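Local coordinates for protein geranylgeranyl pyrophosphate synthase (Corynebacterium glutamicum, PDB 3LK5) that probably catalyses the magnesium-dependent condensation of allylic and isopentenyl diphosphates in isoprenoid biosynthesis, at residues 23-28 against 62-67; 55-60 against 104-109; 27-32 against 93-98. All coordinates share one frame; numbering follows the deposited sequence.

Interaction 1: 23-28 against 62-67; sequences EVVRDR and GKRIRP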
loop_
_atom_site.group_PDB
_atom_site.type_symbol
_atom_site.label_atom_id
_atom_site.label_comp_id
_atom_site.label_asym_id
_atom_site.label_seq_id
_atom_site.Cartn_x
_atom_site.Cartn_y
_atom_site.Cartn_z
ATOM N N GLU A 23 16.777 -11.678 -15.504
ATOM C CA GLU A 23 17.507 -10.561 -16.153
ATOM C C GLU A 23 16.544 -9.621 -16.859
ATOM O O GLU A 23 16.677 -8.388 -16.786
ATOM C CB GLU A 23 18.545 -11.101 -17.166
ATOM C CG GLU A 23 19.585 -11.960 -16.529
ATOM C CD GLU A 23 20.506 -12.592 -17.561
ATOM O OE1 GLU A 23 20.267 -12.470 -18.792
ATOM O OE2 GLU A 23 21.476 -13.188 -17.122
ATOM N N VAL A 24 15.555 -10.214 -17.530
ATOM C CA VAL A 24 14.536 -9.442 -18.230
ATOM C C VAL A 24 13.707 -8.646 -17.198
ATOM O O VAL A 24 13.428 -7.486 -17.424
ATOM C CB VAL A 24 13.612 -10.375 -19.075
ATOM C CG1 VAL A 24 12.478 -9.599 -19.677
ATOM C CG2 VAL A 24 14.452 -11.043 -20.215
ATOM N N VAL A 25 13.361 -9.279 -16.080
ATOM C CA VAL A 25 12.572 -8.607 -15.031
ATOM C C VAL A 25 13.351 -7.389 -14.510
ATOM O O VAL A 25 12.796 -6.299 -14.413
ATOM C CB VAL A 25 12.223 -9.569 -13.890
ATOM C CG1 VAL A 25 11.593 -8.822 -12.656
ATOM C CG2 VAL A 25 11.284 -10.692 -14.417
ATOM N N ARG A 26 14.646 -7.573 -14.215
ATOM C CA ARG A 26 15.490 -6.462 -13.749
ATOM C C ARG A 26 15.532 -5.323 -14.750
ATOM O O ARG A 26 15.431 -4.159 -14.335
ATOM C CB ARG A 26 16.916 -6.944 -13.412
ATOM C CG ARG A 26 17.782 -5.888 -12.699
ATOM C CD ARG A 26 19.203 -6.459 -12.431
ATOM N NE ARG A 26 19.995 -5.591 -11.529
ATOM C CZ ARG A 26 20.604 -4.452 -11.871
ATOM N NH1 ARG A 26 20.491 -3.956 -13.098
ATOM N NH2 ARG A 26 21.299 -3.770 -10.951
ATOM N N ASP A 27 15.633 -5.618 -16.053
ATOM C CA ASP A 27 15.516 -4.570 -17.079
ATOM C C ASP A 27 14.196 -3.790 -16.996
ATOM O O ASP A 27 14.195 -2.563 -17.134
ATOM C CB ASP A 27 15.601 -5.128 -18.509
ATOM C CG ASP A 27 17.021 -5.504 -18.920
ATOM O OD1 ASP A 27 17.983 -4.988 -18.347
ATOM O OD2 ASP A 27 17.165 -6.341 -19.823
ATOM N N ARG A 28 13.073 -4.498 -16.908
ATOM C CA ARG A 28 11.777 -3.785 -16.857
ATOM C C ARG A 28 11.685 -2.882 -15.614
ATOM O O ARG A 28 11.184 -1.755 -15.693
ATOM C CB ARG A 28 10.590 -4.789 -16.858
ATOM C CG ARG A 28 10.591 -5.813 -18.037
ATOM C CD ARG A 28 10.826 -5.164 -19.425
ATOM N NE ARG A 28 9.888 -4.094 -19.764
ATOM C CZ ARG A 28 9.991 -3.341 -20.860
ATOM N NH1 ARG A 28 11.002 -3.549 -21.719
ATOM N NH2 ARG A 28 9.104 -2.388 -21.105
ATOM N N GLY A 62 16.586 -10.905 -5.338
ATOM C CA GLY A 62 15.279 -11.482 -5.605
ATOM C C GLY A 62 15.420 -12.603 -6.626
ATOM O O GLY A 62 16.140 -12.449 -7.614
ATOM N N LYS A 63 14.721 -13.716 -6.415
ATOM C CA LYS A 63 14.680 -14.792 -7.406
ATOM C C LYS A 63 13.703 -14.527 -8.593
ATOM O O LYS A 63 13.763 -15.201 -9.620
ATOM C CB LYS A 63 14.333 -16.120 -6.722
ATOM C CG LYS A 63 15.386 -16.623 -5.706
ATOM C CD LYS A 63 16.707 -17.080 -6.373
ATOM C CE LYS A 63 16.620 -18.456 -7.073
ATOM N NZ LYS A 63 16.597 -19.587 -6.086
ATOM N N ARG A 64 12.825 -13.536 -8.434
ATOM C CA ARG A 64 11.826 -13.178 -9.474
ATOM C C ARG A 64 10.849 -14.346 -9.801
ATOM O O ARG A 64 10.416 -14.493 -10.939
ATOM C CB ARG A 64 12.502 -12.682 -10.766
ATOM C CG ARG A 64 13.688 -11.682 -10.558
ATOM C CD ARG A 64 13.332 -10.469 -9.678
ATOM N NE ARG A 64 14.448 -9.517 -9.767
ATOM C CZ ARG A 64 14.550 -8.375 -9.102
ATOM N NH1 ARG A 64 13.579 -7.978 -8.267
ATOM N NH2 ARG A 64 15.641 -7.627 -9.268
ATOM N N ILE A 65 10.562 -15.176 -8.808
ATOM C CA ILE A 65 9.717 -16.369 -9.017
ATOM C C ILE A 65 8.289 -15.966 -9.414
ATOM O O ILE A 65 7.631 -16.632 -10.230
ATOM C CB ILE A 65 9.719 -17.277 -7.744
ATOM C CG1 ILE A 65 9.103 -18.642 -8.055
ATOM C CG2 ILE A 65 8.933 -16.689 -6.626
ATOM C CD1 ILE A 65 9.677 -19.253 -9.302
ATOM N N ARG A 66 7.806 -14.845 -8.852
ATOM C CA ARG A 66 6.420 -14.448 -9.123
ATOM C C ARG A 66 6.245 -13.948 -10.557
ATOM O O ARG A 66 5.370 -14.439 -11.249
ATOM C CB ARG A 66 5.849 -13.486 -8.034
ATOM C CG ARG A 66 5.795 -14.137 -6.650
ATOM C CD ARG A 66 5.499 -13.155 -5.506
ATOM N NE ARG A 66 5.697 -13.861 -4.240
ATOM C CZ ARG A 66 6.879 -14.099 -3.675
ATOM N NH1 ARG A 66 7.995 -13.660 -4.228
ATOM N NH2 ARG A 66 6.938 -14.785 -2.537
ATOM N N PRO A 67 7.107 -13.012 -11.040
ATOM C CA PRO A 67 7.030 -12.667 -12.462
ATOM C C PRO A 67 7.285 -13.869 -13.344
ATOM O O PRO A 67 6.682 -14.002 -14.402
ATOM C CB PRO A 67 8.199 -11.672 -12.664
ATOM C CG PRO A 67 8.415 -11.064 -11.326
ATOM C CD PRO A 67 8.067 -12.163 -10.317
#
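R64 meets the helix 21-43 through its aliphatic chain, which lies against V25, among others of that helix. Its CB points toward that helix. CG stands beside the backbone N and anti to the carbonyl carbon (chi1 -44°), and lies 4.1 Å from V25 CG1. The chain bends at chi2, and R64 CD comes nearest, 3.8 Å from V25 CG1. R64 NE also passes V25 CG1, at 4.1 Å. From there the chain is extended. The guanidinium lies obliquely to V25 CG1 and to R26 CB, and R26 CB is 4.4 Å from R64 NH2. NH1 then leaves the pair for two partners: it hydrogen-bonds to V58 O and forms a salt bridge with E98. R64 is also the N-cap residue of the helix 65-78, in the all-helical fold of the polyprenyl synthases. Its backbone is left-handed there (phi 61°, psi 31°). Three residues further on, P67 turns its ring toward V25. The other methyl of V25, CG2, lies 3.7 Å from P67 CB, and the two side chains stand roughly perpendicular. R26 sits at the exposed margin, its NE weakly hydrogen-bonded to L59 O.

Interaction 2: 55-60 against 104-109; sequences RSFVLN and ALIHDD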
loop_
_atom_site.group_PDB
_atom_site.type_symbol
_atom_site.label_atom_id
_atom_site.label_comp_id
_atom_site.label_asym_id
_atom_site.label_seq_id
_atom_site.Cartn_x
_atom_site.Cartn_y
_atom_site.Cartn_z
ATOM N N ARG A 55 15.093 1.544 -4.732
ATOM C CA ARG A 55 15.626 1.113 -6.028
ATOM C C ARG A 55 16.682 0.025 -5.860
ATOM O O ARG A 55 16.609 -1.019 -6.537
ATOM C CB ARG A 55 16.220 2.291 -6.789
ATOM C CG ARG A 55 16.835 1.881 -8.132
ATOM C CD ARG A 55 17.627 3.017 -8.764
ATOM N NE ARG A 55 18.231 2.592 -10.037
ATOM C CZ ARG A 55 17.781 2.972 -11.231
ATOM N NH1 ARG A 55 16.752 3.809 -11.336
ATOM N NH2 ARG A 55 18.382 2.537 -12.330
ATOM N N SER A 56 17.665 0.256 -4.977
ATOM C CA SER A 56 18.674 -0.765 -4.695
ATOM C C SER A 56 18.049 -2.063 -4.218
ATOM O O SER A 56 18.465 -3.158 -4.638
ATOM C CB SER A 56 19.706 -0.295 -3.659
ATOM O OG SER A 56 20.389 0.831 -4.158
ATOM N N PHE A 57 17.063 -1.953 -3.330
ATOM C CA PHE A 57 16.446 -3.140 -2.763
ATOM C C PHE A 57 15.722 -3.973 -3.837
ATOM O O PHE A 57 15.836 -5.200 -3.870
ATOM C CB PHE A 57 15.490 -2.730 -1.634
ATOM C CG PHE A 57 14.862 -3.874 -0.904
ATOM C CD1 PHE A 57 15.603 -4.633 0.019
ATOM C CD2 PHE A 57 13.524 -4.186 -1.106
ATOM C CE1 PHE A 57 15.015 -5.703 0.709
ATOM C CE2 PHE A 57 12.923 -5.255 -0.438
ATOM C CZ PHE A 57 13.659 -6.015 0.485
ATOM N N VAL A 58 15.012 -3.285 -4.731
ATOM C CA VAL A 58 14.194 -3.934 -5.766
ATOM C C VAL A 58 15.114 -4.534 -6.845
ATOM O O VAL A 58 14.894 -5.656 -7.345
ATOM C CB VAL A 58 13.234 -2.858 -6.411
ATOM C CG1 VAL A 58 12.570 -3.374 -7.687
ATOM C CG2 VAL A 58 12.160 -2.445 -5.390
ATOM N N LEU A 59 16.120 -3.755 -7.242
ATOM C CA LEU A 59 16.981 -4.208 -8.341
ATOM C C LEU A 59 18.019 -5.268 -7.943
ATOM O O LEU A 59 18.379 -6.114 -8.783
ATOM C CB LEU A 59 17.675 -3.046 -9.049
ATOM C CG LEU A 59 16.798 -1.990 -9.730
ATOM C CD1 LEU A 59 17.692 -0.916 -10.364
ATOM C CD2 LEU A 59 15.829 -2.613 -10.773
ATOM N N ASN A 60 18.486 -5.241 -6.695
ATOM C CA ASN A 60 19.757 -5.940 -6.372
ATOM C C ASN A 60 19.651 -7.288 -5.731
ATOM O O ASN A 60 20.669 -7.847 -5.255
ATOM C CB ASN A 60 20.707 -5.070 -5.540
ATOM C CG ASN A 60 21.145 -3.830 -6.276
ATOM O OD1 ASN A 60 21.191 -3.802 -7.508
ATOM N ND2 ASN A 60 21.477 -2.795 -5.528
ATOM N N ALA A 104 5.936 -6.188 0.639
ATOM C CA ALA A 104 5.762 -7.291 1.576
ATOM C C ALA A 104 7.018 -7.497 2.449
ATOM O O ALA A 104 6.917 -7.628 3.677
ATOM C CB ALA A 104 5.440 -8.616 0.788
ATOM N N LEU A 105 8.191 -7.523 1.820
ATOM C CA LEU A 105 9.447 -7.781 2.557
ATOM C C LEU A 105 9.810 -6.616 3.480
ATOM O O LEU A 105 10.249 -6.834 4.609
ATOM C CB LEU A 105 10.611 -8.055 1.581
ATOM C CG LEU A 105 10.555 -9.279 0.651
ATOM C CD1 LEU A 105 11.654 -9.163 -0.414
ATOM C CD2 LEU A 105 10.790 -10.547 1.438
ATOM N N ILE A 106 9.636 -5.386 2.990
ATOM C CA ILE A 106 9.949 -4.196 3.771
ATOM C C ILE A 106 9.023 -4.105 4.991
ATOM O O ILE A 106 9.504 -3.939 6.132
ATOM C CB ILE A 106 9.909 -2.918 2.902
ATOM C CG1 ILE A 106 11.036 -2.974 1.877
ATOM C CG2 ILE A 106 10.004 -1.654 3.775
ATOM C CD1 ILE A 106 10.891 -1.973 0.709
ATOM N N HIS A 107 7.711 -4.238 4.768
ATOM C CA HIS A 107 6.756 -4.245 5.877
ATOM C C HIS A 107 6.902 -5.444 6.837
ATOM O O HIS A 107 6.804 -5.265 8.071
ATOM C CB HIS A 107 5.319 -4.117 5.337
ATOM C CG HIS A 107 5.003 -2.745 4.834
ATOM N ND1 HIS A 107 3.751 -2.387 4.370
ATOM C CD2 HIS A 107 5.768 -1.622 4.765
ATOM C CE1 HIS A 107 3.767 -1.105 4.033
ATOM N NE2 HIS A 107 4.968 -0.613 4.281
ATOM N N ASP A 108 7.151 -6.641 6.283
ATOM C CA ASP A 108 7.384 -7.846 7.118
ATOM C C ASP A 108 8.652 -7.701 7.985
ATOM O O ASP A 108 8.688 -8.201 9.118
ATOM C CB ASP A 108 7.469 -9.145 6.290
ATOM C CG ASP A 108 6.099 -9.616 5.753
ATOM O OD1 ASP A 108 5.047 -9.147 6.232
ATOM O OD2 ASP A 108 6.068 -10.472 4.830
ATOM N N ASP A 109 9.667 -7.019 7.455
ATOM C CA ASP A 109 10.892 -6.700 8.207
ATOM C C ASP A 109 10.606 -5.847 9.467
ATOM O O ASP A 109 11.198 -6.073 10.526
ATOM C CB ASP A 109 11.933 -6.028 7.292
ATOM C CG ASP A 109 13.146 -5.512 8.051
ATOM O OD1 ASP A 109 13.376 -4.279 8.050
ATOM O OD2 ASP A 109 13.871 -6.332 8.667
#
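F57 reaches across from the helix 45-59 to touch two neighbouring residues of the helix 87-111, L105 and I106. Its CG is anti to the backbone N (chi1 -176°), which carries the ring out toward the second helix. The CD2, CE2 and CZ side of the ring makes the contact. F57 CZ is 3.8 Å from L105 CB, which sits at the ring edge, in the ring plane. L105 CD1 is equally near, also 3.8 Å from F57 CZ, so two leucine carbons lie against CZ. I106 takes the adjoining side of the ring. Its CG1 lies 3.8 Å from F57 CE2, at an oblique position, and its CD1 is 3.9 Å from F57 CD2. The phenylalanine and isoleucine side chains run alongside each other, pointing opposite ways. I106 has its CG1 branch anti to the carbonyl carbon (chi1 -66°), and this brings the end of the chain nearer to the ring than its CB direction suggests.

The contact is apolar and lies near the surface. The backbones stay well apart, with F57 CA 9.3 Å from I106 CA. Next to F57 in the chain, the buried V58 packs on F99 and A102 of the helix 87-111, which ties the same two helices together. I106 also packs on S148 of the helix 144-164. H107 hydrogen-bonds through ND1 to D153 of the second subunit.

One turn after A104 comes D108, a magnesium ligand together with D112 and D194, though no metal is bound to this chain in the model. D108 also makes a weak hydrogen bond to Q191. The L105 side chain lies about 9 Å from that of D112. D108 and D112 belong to the first aspartate-rich motif of trans-prenyltransferases, which binds magnesium at the end of this helix.

Interaction 3: 27-32 against 93-98; sequences DRLTQF and AAASLE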
loop_
_atom_site.group_PDB
_atom_site.type_symbol
_atom_site.label_atom_id
_atom_site.label_comp_id
_atom_site.label_asym_id
_atom_site.label_seq_id
_atom_site.Cartn_x
_atom_site.Cartn_y
_atom_site.Cartn_z
ATOM N N ASP A 27 15.633 -5.618 -16.053
ATOM C CA ASP A 27 15.516 -4.570 -17.079
ATOM C C ASP A 27 14.196 -3.790 -16.996
ATOM O O ASP A 27 14.195 -2.563 -17.134
ATOM C CB ASP A 27 15.601 -5.128 -18.509
ATOM C CG ASP A 27 17.021 -5.504 -18.920
ATOM O OD1 ASP A 27 17.983 -4.988 -18.347
ATOM O OD2 ASP A 27 17.165 -6.341 -19.823
ATOM N N ARG A 28 13.073 -4.498 -16.908
ATOM C CA ARG A 28 11.777 -3.785 -16.857
ATOM C C ARG A 28 11.685 -2.882 -15.614
ATOM O O ARG A 28 11.184 -1.755 -15.693
ATOM C CB ARG A 28 10.590 -4.789 -16.858
ATOM C CG ARG A 28 10.591 -5.813 -18.037
ATOM C CD ARG A 28 10.826 -5.164 -19.425
ATOM N NE ARG A 28 9.888 -4.094 -19.764
ATOM C CZ ARG A 28 9.991 -3.341 -20.860
ATOM N NH1 ARG A 28 11.002 -3.549 -21.719
ATOM N NH2 ARG A 28 9.104 -2.388 -21.105
ATOM N N LEU A 29 12.135 -3.399 -14.473
ATOM C CA LEU A 29 12.092 -2.651 -13.227
ATOM C C LEU A 29 13.008 -1.446 -13.317
ATOM O O LEU A 29 12.657 -0.368 -12.808
ATOM C CB LEU A 29 12.498 -3.511 -12.016
ATOM C CG LEU A 29 11.511 -4.665 -11.703
ATOM C CD1 LEU A 29 12.201 -5.597 -10.723
ATOM C CD2 LEU A 29 10.151 -4.056 -11.138
ATOM N N THR A 30 14.184 -1.621 -13.940
ATOM C CA THR A 30 15.095 -0.482 -14.163
ATOM C C THR A 30 14.442 0.623 -14.949
ATOM O O THR A 30 14.528 1.812 -14.567
ATOM C CB THR A 30 16.432 -0.931 -14.865
ATOM O OG1 THR A 30 17.057 -1.921 -14.052
ATOM C CG2 THR A 30 17.368 0.268 -15.010
ATOM N N GLN A 31 13.790 0.264 -16.050
ATOM C CA GLN A 31 13.134 1.263 -16.872
ATOM C C GLN A 31 12.053 2.033 -16.101
ATOM O O GLN A 31 11.921 3.268 -16.228
ATOM C CB GLN A 31 12.540 0.624 -18.127
ATOM C CG GLN A 31 13.643 -0.036 -18.932
ATOM C CD GLN A 31 13.334 -0.161 -20.403
ATOM O OE1 GLN A 31 14.080 -0.827 -21.132
ATOM N NE2 GLN A 31 12.237 0.457 -20.861
ATOM N N PHE A 32 11.309 1.297 -15.286
ATOM C CA PHE A 32 10.216 1.929 -14.535
ATOM C C PHE A 32 10.782 2.913 -13.504
ATOM O O PHE A 32 10.300 4.057 -13.376
ATOM C CB PHE A 32 9.357 0.836 -13.854
ATOM C CG PHE A 32 8.221 1.413 -13.022
ATOM C CD1 PHE A 32 8.420 1.760 -11.689
ATOM C CD2 PHE A 32 6.972 1.626 -13.602
ATOM C CE1 PHE A 32 7.364 2.339 -10.915
ATOM C CE2 PHE A 32 5.888 2.190 -12.849
ATOM C CZ PHE A 32 6.084 2.536 -11.503
ATOM N N ALA A 93 3.696 -6.114 -16.836
ATOM C CA ALA A 93 2.685 -6.698 -15.911
ATOM C C ALA A 93 3.289 -7.758 -15.023
ATOM O O ALA A 93 3.060 -7.752 -13.805
ATOM C CB ALA A 93 1.458 -7.261 -16.686
ATOM N N ALA A 94 4.061 -8.692 -15.621
ATOM C CA ALA A 94 4.751 -9.680 -14.817
ATOM C C ALA A 94 5.702 -9.092 -13.785
ATOM O O ALA A 94 5.710 -9.507 -12.612
ATOM C CB ALA A 94 5.503 -10.725 -15.764
ATOM N N ALA A 95 6.483 -8.107 -14.219
ATOM C CA ALA A 95 7.511 -7.508 -13.375
ATOM C C ALA A 95 6.926 -6.695 -12.229
ATOM O O ALA A 95 7.567 -6.564 -11.173
ATOM C CB ALA A 95 8.448 -6.600 -14.240
ATOM N N SER A 96 5.715 -6.164 -12.423
ATOM C CA SER A 96 5.079 -5.318 -11.379
ATOM C C SER A 96 4.943 -6.102 -10.055
ATOM O O SER A 96 4.914 -5.516 -8.968
ATOM C CB SER A 96 3.697 -4.812 -11.833
ATOM O OG SER A 96 2.766 -5.894 -11.807
ATOM N N LEU A 97 4.831 -7.429 -10.147
ATOM C CA LEU A 97 4.792 -8.269 -8.949
ATOM C C LEU A 97 5.980 -8.094 -8.017
ATOM O O LEU A 97 5.842 -8.281 -6.806
ATOM C CB LEU A 97 4.688 -9.757 -9.329
ATOM C CG LEU A 97 3.423 -10.083 -10.128
ATOM C CD1 LEU A 97 3.418 -11.565 -10.473
ATOM C CD2 LEU A 97 2.150 -9.758 -9.319
ATOM N N GLU A 98 7.148 -7.730 -8.562
ATOM C CA GLU A 98 8.304 -7.450 -7.698
ATOM C C GLU A 98 8.076 -6.261 -6.759
ATOM O O GLU A 98 8.649 -6.212 -5.662
ATOM C CB GLU A 98 9.550 -7.167 -8.537
ATOM C CG GLU A 98 10.036 -8.426 -9.243
ATOM C CD GLU A 98 10.327 -9.562 -8.212
ATOM O OE1 GLU A 98 11.159 -9.379 -7.289
ATOM O OE2 GLU A 98 9.673 -10.598 -8.271
#
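L29 and A95 form the tight part of this helix crossing, with E98 one turn beyond A95. The L29 CD2 methyl touches the backbone, 3.6 Å from A95 O. The other methyl, L29 CD1, lies 3.8 Å from E98 CB and 3.9 Å from E98 CG. The leucine CB is not aimed at the helix 87-111; CG lies anti to the carbonyl carbon (chi1 -66°), and from there the two methyls reach it. The carboxylate of E98 turns away from L29, because its chain bends at chi2, and OE1 pairs with R64. Here the N-terminal helix 21-43 lies across the helix 87-111 of the all-helical prenyl synthase fold. The axes of segments 27-32 and 93-98 cross at -78° and come within 9.5 Å. The small A95 sits where the backbones are nearest, R28 CA 6.6 Å from A95 CA. R28 meets A95 mainly through CB, which is close, 3.8 Å from A95 CB. M162 of the helix 144-164 also packs on A95. Beyond CB the contact loosens: on this partly exposed side the arginine chain bends at chi2 and chi3 and leaves A95 for a salt bridge with D92.

In the fold
Interactions 1 and 3 both start from the helix 21-43, and their centres are about 7 Å apart. E98 joins them: its OE1 is 3.0 Å from R64 NH1. The centre of interaction 2 is about 13 Å from that of interaction 1 and 14 Å from that of interaction 3. R64 also reaches it, since R64 NH1 is 2.8 Å from V58 O. L29 of interaction 3 packs against V58 and L59. Interactions 1 and 3 lie away from the magnesium site. Interaction 2 contains its ligand D108, and the L105 side chain is about 12 Å from that of D194. A glycerol, probably from the crystallisation liquor, hydrogen-bonds to K63 N and I65 N beside interaction 1.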